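Local coordinates for Phosphoglucomutase/phosphomannomutase family protein (Burkholderia thailandensis, PDB 3UW2) that probably interconverts hexose phosphates as a metal-dependent phosphohexose mutase, shifting a phosphoryl group within the sugar, and carries a bound zinc ion, at residues A[44-49]-A[76-81]; A[50-55]-A[157-162]; A[331-336]-A[351-356]. All blocks are in the same frame, centred on the assembly; numbering follows the deposited sequence.

Contact 1 of 3, residues A[44-49]-A[76-81]. With EDO (1,2-ethanediol), chain D.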
loop_
_atom_site.group_PDB
_atom_site.type_symbol
_atom_site.label_atom_id
_atom_site.label_comp_id
_atom_site.label_asym_id
_atom_site.label_seq_id
_atom_site.Cartn_x
_atom_site.Cartn_y
_atom_site.Cartn_z
ATOM N N ASP A 44 13.943 20.484 11.609
ATOM C CA ASP A 44 13.944 20.288 13.075
ATOM C C ASP A 44 13.027 19.159 13.436
ATOM O O ASP A 44 13.375 18.337 14.299
ATOM C CB ASP A 44 13.509 21.557 13.874
ATOM C CG ASP A 44 14.512 22.705 13.747
ATOM O OD1 ASP A 44 15.728 22.436 13.693
ATOM O OD2 ASP A 44 14.098 23.880 13.674
ATOM N N VAL A 45 11.840 19.149 12.801
ATOM C CA VAL A 45 10.886 18.086 12.972
ATOM C C VAL A 45 11.456 16.703 12.571
ATOM O O VAL A 45 11.379 15.727 13.343
ATOM C CB VAL A 45 9.537 18.480 12.323
ATOM C CG1 VAL A 45 8.560 17.308 12.345
ATOM C CG2 VAL A 45 8.894 19.733 13.051
ATOM N N ALA A 46 12.092 16.618 11.405
ATOM C CA ALA A 46 12.712 15.343 10.965
ATOM C C ALA A 46 13.737 14.864 11.968
ATOM O O ALA A 46 13.727 13.697 12.318
ATOM C CB ALA A 46 13.311 15.471 9.566
ATOM N N ARG A 47 14.593 15.781 12.424
ATOM C CA ARG A 47 15.624 15.435 13.394
ATOM C C ARG A 47 14.981 14.908 14.700
ATOM O O ARG A 47 15.411 13.883 15.182
ATOM C CB ARG A 47 16.524 16.651 13.678
ATOM C CG ARG A 47 17.748 16.351 14.548
ATOM C CD ARG A 47 18.614 17.607 14.799
ATOM N NE ARG A 47 19.399 17.767 13.586
ATOM C CZ ARG A 47 19.181 18.666 12.627
ATOM N NH1 ARG A 47 18.224 19.599 12.790
ATOM N NH2 ARG A 47 19.951 18.634 11.515
ATOM N N SER A 48 13.924 15.544 15.255
ATOM C CA SER A 48 13.330 15.051 16.516
ATOM C C SER A 48 12.698 13.685 16.296
ATOM O O SER A 48 12.677 12.836 17.199
ATOM C CB SER A 48 12.260 15.992 17.071
ATOM O OG SER A 48 12.722 17.323 17.147
ATOM N N ILE A 49 12.181 13.452 15.089
ATOM C CA ILE A 49 11.545 12.183 14.797
ATOM C C ILE A 49 12.658 11.121 14.691
ATOM O O ILE A 49 12.557 10.003 15.218
ATOM C CB ILE A 49 10.733 12.223 13.477
ATOM C CG1 ILE A 49 9.355 12.892 13.687
ATOM C CG2 ILE A 49 10.481 10.795 12.966
ATOM C CD1 ILE A 49 8.857 13.602 12.414
ATOM N N PRO A 76 15.725 15.514 0.138
ATOM C CA PRO A 76 17.178 15.410 0.547
ATOM C C PRO A 76 17.384 16.095 1.927
ATOM O O PRO A 76 18.116 15.611 2.777
ATOM C CB PRO A 76 17.894 16.237 -0.537
ATOM C CG PRO A 76 17.014 16.094 -1.759
ATOM C CD PRO A 76 15.556 16.063 -1.237
ATOM N N GLU A 77 16.702 17.222 2.158
ATOM C CA GLU A 77 16.962 17.961 3.432
ATOM C C GLU A 77 16.411 17.121 4.621
ATOM O O GLU A 77 17.038 17.009 5.684
ATOM C CB GLU A 77 16.253 19.319 3.414
ATOM C CG GLU A 77 16.490 20.137 4.709
ATOM C CD GLU A 77 15.802 21.506 4.709
ATOM O OE1 GLU A 77 15.070 21.806 3.740
ATOM O OE2 GLU A 77 15.996 22.304 5.676
ATOM N N LEU A 78 15.170 16.654 4.481
ATOM C CA LEU A 78 14.534 15.909 5.605
ATOM C C LEU A 78 15.247 14.587 5.911
ATOM O O LEU A 78 15.442 14.259 7.109
ATOM C CB LEU A 78 13.077 15.580 5.283
ATOM C CG LEU A 78 12.199 16.817 5.178
ATOM C CD1 LEU A 78 10.774 16.379 4.871
ATOM C CD2 LEU A 78 12.220 17.609 6.449
ATOM N N VAL A 79 15.664 13.821 4.865
ATOM C CA VAL A 79 16.358 12.544 5.148
ATOM C C VAL A 79 17.703 12.835 5.800
ATOM O O VAL A 79 18.147 12.108 6.676
ATOM C CB VAL A 79 16.556 11.596 3.904
ATOM C CG1 VAL A 79 17.723 11.992 3.004
ATOM C CG2 VAL A 79 16.850 10.163 4.329
ATOM N N GLY A 80 18.373 13.901 5.401
ATOM C CA GLY A 80 19.622 14.286 6.139
ATOM C C GLY A 80 19.346 14.648 7.624
ATOM O O GLY A 80 20.105 14.247 8.492
ATOM N N ALA A 81 18.270 15.393 7.942
ATOM C CA ALA A 81 17.966 15.789 9.306
ATOM C C ALA A 81 17.582 14.553 10.114
ATOM O O ALA A 81 17.900 14.395 11.304
ATOM C CB ALA A 81 16.798 16.834 9.327
HETATM C C1 EDO D . 24.503 12.542 7.673
HETATM O O1 EDO D . 24.049 12.261 9.051
HETATM C C2 EDO D . 23.323 12.629 6.662
HETATM O O2 EDO D . 22.741 13.933 6.888
#
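The guanidinium of Arg47 lies over Ala81. Methyl CB of Ala81 sits 4.1 Å above one face of the group, offset toward its rim. At the edge, in the plane, stands Asp44 OD1, one turn earlier on the same helix. That ion pair is long, with Arg47 NH1 and Asp44 OD1 3.9 Å apart. The stronger charge partner is Asp84, one turn beyond Ala81, which forms a salt bridge with Arg47 NH2. Asp84, on the partner helix, thus holds the arginine; Asp44 adds at most a weak pull from its own helix. The Arg47 chain leaves with CG anti to the backbone N (chi1 -173°) and bends at chi3, which folds the end back over the neighbouring helix.

Beside the arginine the helices come close. Their axes approach to 7.9 Å with a crossing angle of -35°. Small residues allow this: Ala46 CB meets Ala81 CB at 3.8 Å. The same Ala46 CB lies 3.5 Å from the carbonyl Leu78 O, and Leu78 CD2 closes over it at 3.9 Å. A CA-H...O contact joins Arg47 CA to Ala81 O at 3.3 Å. No hydrogen bond crosses between the segments. A 1,2-ethanediol, probably from the crystallisation liquor, donates from O2 to Gly80 O; Asp84 and Arg87 also bind it.

Helices 43-59 and 75-88 pack together in the alpha/beta/alpha domain I. Ala46 and Leu78 reach strand 136-143 at Phe139 and Asn137, while Val79 turns to strand 64-69.

Contact 2 of 3, residues A[50-55]-A[157-162]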
loop_
_atom_site.group_PDB
_atom_site.type_symbol
_atom_site.label_atom_id
_atom_site.label_comp_id
_atom_site.label_asym_id
_atom_site.label_seq_id
_atom_site.Cartn_x
_atom_site.Cartn_y
_atom_site.Cartn_z
ATOM N N GLY A 50 13.764 11.508 14.107
ATOM C CA GLY A 50 14.882 10.536 14.005
ATOM C C GLY A 50 15.441 10.164 15.388
ATOM O O GLY A 50 15.750 8.995 15.678
ATOM N N ARG A 51 15.615 11.183 16.237
ATOM C CA ARG A 51 16.071 10.985 17.603
ATOM C C ARG A 51 15.074 10.087 18.382
ATOM O O ARG A 51 15.477 9.219 19.072
ATOM C CB ARG A 51 16.218 12.367 18.253
ATOM C CG ARG A 51 16.889 12.343 19.601
ATOM C CD ARG A 51 18.383 12.209 19.476
ATOM N NE ARG A 51 18.979 12.076 20.802
ATOM C CZ ARG A 51 19.315 13.090 21.588
ATOM N NH1 ARG A 51 19.863 12.879 22.801
ATOM N NH2 ARG A 51 19.141 14.322 21.148
ATOM N N ALA A 52 13.757 10.325 18.275
ATOM C CA ALA A 52 12.753 9.523 18.964
ATOM C C ALA A 52 12.780 8.054 18.486
ATOM O O ALA A 52 12.758 7.128 19.280
ATOM C CB ALA A 52 11.341 10.133 18.734
ATOM N N PHE A 53 12.786 7.850 17.182
ATOM C CA PHE A 53 12.786 6.507 16.623
ATOM C C PHE A 53 14.115 5.793 16.962
ATOM O O PHE A 53 14.103 4.632 17.396
ATOM C CB PHE A 53 12.576 6.570 15.089
ATOM C CG PHE A 53 12.420 5.217 14.436
ATOM C CD1 PHE A 53 13.554 4.471 14.073
ATOM C CD2 PHE A 53 11.168 4.664 14.240
ATOM C CE1 PHE A 53 13.410 3.255 13.433
ATOM C CE2 PHE A 53 11.011 3.400 13.632
ATOM C CZ PHE A 53 12.130 2.698 13.225
ATOM N N GLY A 54 15.246 6.480 16.818
ATOM C CA GLY A 54 16.544 5.859 17.168
ATOM C C GLY A 54 16.610 5.420 18.637
ATOM O O GLY A 54 17.257 4.374 18.998
ATOM N N SER A 55 15.925 6.192 19.486
ATOM C CA SER A 55 15.839 5.903 20.913
ATOM C C SER A 55 15.042 4.609 21.133
ATOM O O SER A 55 15.401 3.795 22.004
ATOM C CB SER A 55 15.099 7.017 21.661
ATOM O OG SER A 55 15.820 8.235 21.655
ATOM N N TYR A 157 5.939 10.713 19.315
ATOM C CA TYR A 157 5.503 12.087 19.604
ATOM C C TYR A 157 5.729 12.352 21.099
ATOM O O TYR A 157 6.353 13.345 21.460
ATOM C CB TYR A 157 4.028 12.273 19.227
ATOM C CG TYR A 157 3.412 13.551 19.838
ATOM C CD1 TYR A 157 3.723 14.802 19.309
ATOM C CD2 TYR A 157 2.550 13.502 20.939
ATOM C CE1 TYR A 157 3.206 15.954 19.871
ATOM C CE2 TYR A 157 2.021 14.659 21.519
ATOM C CZ TYR A 157 2.359 15.882 20.954
ATOM O OH TYR A 157 1.871 17.090 21.423
ATOM N N LYS A 158 5.272 11.426 21.958
ATOM C CA LYS A 158 5.480 11.549 23.423
ATOM C C LYS A 158 6.980 11.654 23.870
ATOM O O LYS A 158 7.312 12.534 24.715
ATOM C CB LYS A 158 4.657 10.486 24.226
ATOM N N ARG A 159 7.887 10.848 23.293
ATOM C CA ARG A 159 9.345 11.049 23.544
ATOM C C ARG A 159 9.803 12.463 23.194
ATOM O O ARG A 159 10.646 13.015 23.895
ATOM C CB ARG A 159 10.235 10.103 22.705
ATOM C CG ARG A 159 10.255 8.624 23.140
ATOM C CD ARG A 159 11.272 7.853 22.302
ATOM N NE ARG A 159 11.454 6.471 22.801
ATOM C CZ ARG A 159 12.273 6.123 23.798
ATOM N NH1 ARG A 159 12.964 7.051 24.468
ATOM N NH2 ARG A 159 12.364 4.849 24.170
ATOM N N ILE A 160 9.254 13.036 22.116
ATOM C CA ILE A 160 9.632 14.389 21.678
ATOM C C ILE A 160 9.162 15.483 22.630
ATOM O O ILE A 160 9.952 16.317 23.064
ATOM C CB ILE A 160 9.232 14.662 20.202
ATOM C CG1 ILE A 160 9.950 13.599 19.285
ATOM C CG2 ILE A 160 9.614 16.137 19.853
ATOM C CD1 ILE A 160 9.363 13.446 17.880
ATOM N N VAL A 161 7.867 15.473 22.951
ATOM C CA VAL A 161 7.257 16.348 23.983
ATOM C C VAL A 161 8.036 16.264 25.298
ATOM O O VAL A 161 8.279 17.264 25.981
ATOM C CB VAL A 161 5.805 15.867 24.251
ATOM C CG1 VAL A 161 5.105 16.690 25.339
ATOM C CG2 VAL A 161 5.021 15.885 22.952
ATOM N N ASP A 162 8.400 15.020 25.661
ATOM C CA ASP A 162 9.073 14.729 26.908
ATOM C C ASP A 162 10.570 14.883 26.841
ATOM O O ASP A 162 11.204 14.724 27.868
ATOM C CB ASP A 162 8.873 13.276 27.289
ATOM C CG ASP A 162 7.479 12.974 27.738
ATOM O OD1 ASP A 162 6.678 13.912 27.946
ATOM O OD2 ASP A 162 7.169 11.775 27.852
#
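Ala52 and Arg159 mark the nearest backbone approach, with their CA atoms 5.9 Å apart. Both segments are helical here, and their axes pass 8.9 Å from each other. The angle between their directions is 114°, so 157-161 runs steeply across 50-55. Contact is therefore confined to one short patch, where helix 151-161 packs on helix 43-59 in the alpha/beta/alpha domain I, away from the zinc site.

Ala52 presents its methyl to the other helix. Its CB touches Ile160 CG1 at 3.8 Å, and Ile160 CD1 lies alongside. Ile160 carries CG1 anti to its carbonyl carbon (chi1 -59°), which swings that branch in toward the alanine. The Arg159 chain is extended from CG to NE and runs past the carbonyl of Ala52, with Arg159 CD 3.4 Å from Ala52 O. The guanidinium then lies over Ser55. Ser55 CB sits 3.4 Å above one face, offset toward the rim, and its nearest atom there is Arg159 NH1 at 3.5 Å. Ser55 OG turns back into its own helix and donates to Arg51 O at 2.8 Å. Arg51 O also takes the backbone N-H of Ser55, and the two donors arrive from opposite faces of its plane. Ser55 OG in turn is hydrogen-bonded to the backbone N of Glu166.

No hydrogen bond joins the segments. Arg159 instead spends its polar end on residues just beyond them: NH1 bonds to Arg164 O, and NH2 forms a salt bridge with Glu56. These bonds fix the rotation of the guanidinium and keep its flat face on Ser55. The arginine thus joins the helices by van der Waals packing on Ala52 and Ser55 and by the Glu56 salt bridge. It is buried, and these partners probably offset the cost of burying its charge.

Contact 3 of 3, residues A[331-336]-A[351-356]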
loop_
_atom_site.group_PDB
_atom_site.type_symbol
_atom_site.label_atom_id
_atom_site.label_comp_id
_atom_site.label_asym_id
_atom_site.label_seq_id
_atom_site.Cartn_x
_atom_site.Cartn_y
_atom_site.Cartn_z
ATOM N N SER A 331 -0.948 -1.721 7.479
ATOM C CA SER A 331 -0.072 -2.197 8.575
ATOM C C SER A 331 -0.791 -3.292 9.344
ATOM O O SER A 331 -0.161 -4.193 9.848
ATOM C CB SER A 331 0.331 -1.071 9.537
ATOM O OG SER A 331 0.931 -0.023 8.792
ATOM N N LEU A 332 -2.130 -3.210 9.420
ATOM C CA LEU A 332 -2.922 -4.264 10.048
ATOM C C LEU A 332 -2.881 -5.557 9.247
ATOM O O LEU A 332 -2.768 -6.634 9.829
ATOM C CB LEU A 332 -4.373 -3.794 10.202
ATOM C CG LEU A 332 -4.519 -2.434 10.916
ATOM C CD1 LEU A 332 -5.982 -2.188 11.229
ATOM C CD2 LEU A 332 -3.776 -2.379 12.221
ATOM N N VAL A 333 -2.921 -5.465 7.907
ATOM C CA VAL A 333 -2.812 -6.622 7.028
ATOM C C VAL A 333 -1.425 -7.257 7.164
ATOM O O VAL A 333 -1.298 -8.485 7.289
ATOM C CB VAL A 333 -3.079 -6.238 5.545
ATOM C CG1 VAL A 333 -2.596 -7.340 4.586
ATOM C CG2 VAL A 333 -4.567 -5.943 5.350
ATOM N N LYS A 334 -0.389 -6.423 7.194
ATOM C CA LYS A 334 0.942 -6.909 7.437
ATOM C C LYS A 334 1.086 -7.643 8.779
ATOM O O LYS A 334 1.740 -8.687 8.842
ATOM C CB LYS A 334 1.896 -5.742 7.384
ATOM C CG LYS A 334 3.323 -6.106 7.535
ATOM C CD LYS A 334 3.935 -6.529 6.220
ATOM C CE LYS A 334 5.442 -6.828 6.422
ATOM N NZ LYS A 334 6.255 -5.646 6.893
ATOM N N ALA A 335 0.549 -7.068 9.864
ATOM C CA ALA A 335 0.615 -7.738 11.166
ATOM C C ALA A 335 -0.070 -9.104 11.056
ATOM O O ALA A 335 0.368 -10.070 11.649
ATOM C CB ALA A 335 -0.089 -6.868 12.237
ATOM N N LYS A 336 -1.233 -9.161 10.388
ATOM C CA LYS A 336 -1.986 -10.407 10.272
ATOM C C LYS A 336 -1.209 -11.464 9.439
ATOM O O LYS A 336 -1.122 -12.644 9.787
ATOM C CB LYS A 336 -3.389 -10.122 9.676
ATOM C CG LYS A 336 -4.410 -11.309 9.751
ATOM C CD LYS A 336 -4.672 -11.666 11.230
ATOM C CE LYS A 336 -5.849 -12.588 11.448
ATOM N NZ LYS A 336 -5.972 -12.828 12.937
ATOM N N HIS A 351 -2.407 -2.296 -2.151
ATOM C CA HIS A 351 -1.134 -2.831 -1.644
ATOM C C HIS A 351 -1.259 -4.317 -1.710
ATOM O O HIS A 351 -2.264 -4.866 -1.241
ATOM C CB HIS A 351 -0.882 -2.424 -0.193
ATOM C CG HIS A 351 -0.743 -0.922 0.042
ATOM N ND1 HIS A 351 0.443 -0.324 0.277
ATOM C CD2 HIS A 351 -1.712 0.091 0.153
ATOM C CE1 HIS A 351 0.268 1.000 0.512
ATOM N NE2 HIS A 351 -1.053 1.255 0.430
ATOM N N VAL A 352 -0.243 -5.007 -2.232
ATOM C CA VAL A 352 -0.314 -6.451 -2.389
ATOM C C VAL A 352 0.942 -7.011 -1.731
ATOM O O VAL A 352 2.074 -6.524 -2.002
ATOM C CB VAL A 352 -0.417 -6.855 -3.894
ATOM C CG1 VAL A 352 -0.553 -8.378 -4.051
ATOM C CG2 VAL A 352 -1.647 -6.218 -4.546
ATOM N N PHE A 353 0.764 -8.007 -0.858
ATOM C CA PHE A 353 1.873 -8.454 -0.040
ATOM C C PHE A 353 2.175 -9.912 -0.390
ATOM O O PHE A 353 1.397 -10.811 -0.022
ATOM C CB PHE A 353 1.513 -8.372 1.453
ATOM C CG PHE A 353 0.997 -7.031 1.934
ATOM C CD1 PHE A 353 -0.282 -6.579 1.589
ATOM C CD2 PHE A 353 1.756 -6.265 2.836
ATOM C CE1 PHE A 353 -0.783 -5.360 2.123
ATOM C CE2 PHE A 353 1.267 -5.056 3.359
ATOM C CZ PHE A 353 -0.002 -4.613 3.000
ATOM N N PHE A 354 3.314 -10.168 -1.042
ATOM C CA PHE A 354 3.785 -11.549 -1.316
ATOM C C PHE A 354 4.774 -11.965 -0.230
ATOM O O PHE A 354 5.811 -11.325 -0.106
ATOM C CB PHE A 354 4.542 -11.636 -2.670
ATOM C CG PHE A 354 3.648 -11.439 -3.875
ATOM C CD1 PHE A 354 2.997 -12.542 -4.459
ATOM C CD2 PHE A 354 3.373 -10.126 -4.365
ATOM C CE1 PHE A 354 2.130 -12.361 -5.561
ATOM C CE2 PHE A 354 2.529 -9.974 -5.467
ATOM C CZ PHE A 354 1.914 -11.076 -6.051
ATOM N N LYS A 355 4.438 -13.020 0.526
ATOM C CA LYS A 355 5.400 -13.704 1.339
ATOM C C LYS A 355 5.921 -14.864 0.519
ATOM O O LYS A 355 7.141 -15.080 0.462
ATOM C CB LYS A 355 4.786 -14.186 2.659
ATOM C CG LYS A 355 5.737 -15.040 3.509
ATOM C CD LYS A 355 7.011 -14.285 3.878
ATOM C CE LYS A 355 7.965 -15.280 4.543
ATOM N NZ LYS A 355 8.316 -14.486 5.736
ATOM N N ASP A 356 5.037 -15.590 -0.162
ATOM C CA ASP A 356 5.504 -16.660 -1.125
ATOM C C ASP A 356 6.592 -16.140 -2.051
ATOM O O ASP A 356 6.367 -15.119 -2.740
ATOM C CB ASP A 356 4.278 -17.070 -1.947
ATOM C CG ASP A 356 4.630 -17.940 -3.129
ATOM O OD1 ASP A 356 4.859 -19.119 -2.864
ATOM O OD2 ASP A 356 4.600 -17.486 -4.288
#
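Val333 and Phe353 form the tight part of this contact. Methyl CG1 of Val333 lies over one face of the phenyl ring, 4.0 Å from its centroid and 27° off the ring normal. This is a CH-pi contact. The methyl is shifted toward one side of the ring, so its nearest atom is Phe353 CE1, at 3.6 Å. Val333 holds CG1 anti to the backbone N (chi1 164°), and this points the branch at the strand. Both residues are buried. Phe353 supplies the strand's share of the packing and also touches His330 and Leu337 of helix 330-340, one turn to each side of the valine and lysine. Val333 reaches across to Ala345 on the adjoining strand.

Lys334 makes the looser side. It is partly exposed, and only its aliphatic portion touches the ring. Its CD comes to 4.0 Å from Phe353 CD2, and its CB to 4.1 Å from Phe353 CE2. The chain bends at chi2 (84°), which lays CD near the ring before the rest leads away from the strand. No hydrogen bond links the segments.

The Phe353 side chain lies about 8 Å from that of Asp268, a zinc ligand, and about 11 Å from the zinc ion. The helix packs on the face of a mixed four-stranded sheet in domain III. Strand 352-354 is its outermost strand on one side, antiparallel to 344-346, to which Phe353 is tied by backbone hydrogen bonds with Ala345. Helix 364-375 covers Val352 and Phe354 on the opposite face, completing the three-layer alpha/beta/alpha sandwich.

Overall arrangement
Contacts 1 and 2 share helix 43-59 and lie in the alpha/beta/alpha domain I, with centres 13 Å apart. They touch where Ile160 CD1 of contact 2 packs against Ser48 O of contact 1, at 3.4 Å. Their segments alternate along the chain. Helix 43-59 packs against helix 75-88 and, further along it, against the later helix 151-161. Contact 3 follows in sequence and belongs to domain III. Its centre is 28 Å from that of contact 1 and 27 Å from that of contact 2, without touching either. The first two therefore join helices within one domain, while contact 3 joins a helix to its sheet in another, nearer the zinc site.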